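3-hydroxyadipyl-CoA dehydrogenase (Escherichia coli, PDB 3MOG) catalyses the NAD-dependent oxidation of 3-hydroxyadipyl-CoA to 3-oxoadipyl-CoA in the pathway that degrades phenylacetate. Local coordinates at residues I123-I128 with L159-E164. Numbering follows the deposited sequence. Where two conformers were deposited one is given.
Sequences ISITAI and LATAAE
Thr126 OG1 accepts a hydrogen bond from Leu159 N at 3.2 Å. It is nearly straight, with an N-H...O angle of 164°. The methyl of Thr126 works beside it: CG2 rests on Leu159 CB at 3.7 Å. Both branches of the threonine thus meet one residue, the hydroxyl at its amide and the methyl at its CB. The torsion of Thr126 (chi1 -49°) allows this by setting CG2 anti to the backbone N and OG1 anti to the carbonyl carbon. With alanine in place of Thr126, the Leu159 amide would probably lose this acceptor and a gap would open next to Leu159 CB. A looser touch, 4.3 Å, joins Ile125 CG2 to Thr161 OG1. The contact lies in the Rossmann-type NAD-binding domain. It ties the short helix 125-128, which follows strand 115-118, to the turn between strand 152-157 and helix 163-175. Ser124 is the N-cap of helix 125-128, and its OG takes a weak bond from Ala127 N at 3.4 Å. Ser185 OG bonds to Ile125 N. In 159-164, Thr161 OG1 is hydrogen-bonded to Gly158 N within the turn and to Val138 O at the start of strand 138-143. A second subunit of the homotrimer packs over the pair, with its Ile270 on Thr126 and its Arg273 on Leu159.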
# COMPACT_ATOMS: atom_id res chain seq x y z
N ILE C 123 -9.47 14.52 -13.91
CA ILE C 123 -10.34 15.03 -12.86
C ILE C 123 -11.67 14.29 -12.86
O ILE C 123 -12.22 13.98 -13.92
CB ILE C 123 -10.56 16.56 -13.01
CG1 ILE C 123 -9.22 17.30 -13.00
CG2 ILE C 123 -11.47 17.10 -11.94
CD1 ILE C 123 -8.37 17.11 -11.72
N SER C 124 -12.18 14.02 -11.65
CA SER C 124 -13.50 13.44 -11.47
C SER C 124 -14.60 14.35 -12.00
O SER C 124 -14.61 15.55 -11.72
CB SER C 124 -13.76 13.16 -9.99
OG SER C 124 -15.08 12.67 -9.79
N ILE C 125 -15.53 13.76 -12.74
CA ILE C 125 -16.71 14.46 -13.24
C ILE C 125 -17.58 14.84 -12.06
O ILE C 125 -18.07 15.96 -11.97
CB ILE C 125 -17.53 13.58 -14.22
CG1 ILE C 125 -16.66 13.08 -15.40
CG2 ILE C 125 -18.75 14.32 -14.73
CD1 ILE C 125 -15.84 14.15 -16.13
N THR C 126 -17.74 13.88 -11.15
CA THR C 126 -18.52 14.05 -9.92
C THR C 126 -18.07 15.26 -9.10
O THR C 126 -18.92 16.01 -8.61
CB THR C 126 -18.44 12.76 -9.07
OG1 THR C 126 -18.74 11.64 -9.91
CG2 THR C 126 -19.45 12.79 -7.93
N ALA C 127 -16.76 15.47 -8.99
CA ALA C 127 -16.21 16.61 -8.26
C ALA C 127 -16.38 17.92 -9.01
O ALA C 127 -16.53 18.97 -8.39
CB ALA C 127 -14.75 16.37 -7.90
N ILE C 128 -16.33 17.86 -10.35
CA ILE C 128 -16.61 19.02 -11.19
C ILE C 128 -18.08 19.41 -11.03
O ILE C 128 -18.40 20.59 -10.84
CB ILE C 128 -16.28 18.74 -12.69
CG1 ILE C 128 -14.77 18.68 -12.89
CG2 ILE C 128 -16.87 19.82 -13.62
CD1 ILE C 128 -14.36 17.91 -14.14
N LEU C 159 -21.53 10.76 -11.08
CA LEU C 159 -22.61 10.23 -10.24
C LEU C 159 -24.00 10.70 -10.67
O LEU C 159 -24.91 9.88 -10.80
CB LEU C 159 -22.35 10.61 -8.78
CG LEU C 159 -23.29 10.13 -7.67
CD1 LEU C 159 -23.13 8.62 -7.47
CD2 LEU C 159 -22.98 10.91 -6.41
N ALA C 160 -24.12 12.00 -10.92
CA ALA C 160 -25.39 12.66 -11.22
C ALA C 160 -25.80 12.62 -12.69
O ALA C 160 -26.96 12.88 -13.01
CB ALA C 160 -25.36 14.11 -10.73
N THR C 161 -24.86 12.30 -13.58
CA THR C 161 -25.06 12.38 -15.04
C THR C 161 -26.26 11.58 -15.51
O THR C 161 -26.30 10.35 -15.37
CB THR C 161 -23.82 11.89 -15.82
OG1 THR C 161 -22.67 12.65 -15.45
CG2 THR C 161 -24.02 12.00 -17.34
N ALA C 162 -27.23 12.27 -16.10
CA ALA C 162 -28.42 11.64 -16.68
C ALA C 162 -28.07 10.75 -17.88
O ALA C 162 -27.09 11.00 -18.60
CB ALA C 162 -29.46 12.68 -17.07
N ALA C 163 -28.88 9.71 -18.07
CA ALA C 163 -28.71 8.76 -19.17
C ALA C 163 -29.08 9.33 -20.54
O ALA C 163 -28.49 8.92 -21.55
CB ALA C 163 -29.50 7.47 -18.89
N GLU C 164 -30.05 10.25 -20.58
CA GLU C 164 -30.41 10.92 -21.84
C GLU C 164 -29.25 11.77 -22.36
O GLU C 164 -28.98 11.81 -23.56
CB GLU C 164 -31.69 11.75 -21.69
CG GLU C 164 -32.97 10.93 -21.70
CD GLU C 164 -34.18 11.70 -22.21
OE1 GLU C 164 -34.00 12.57 -23.09
OE2 GLU C 164 -35.31 11.44 -21.73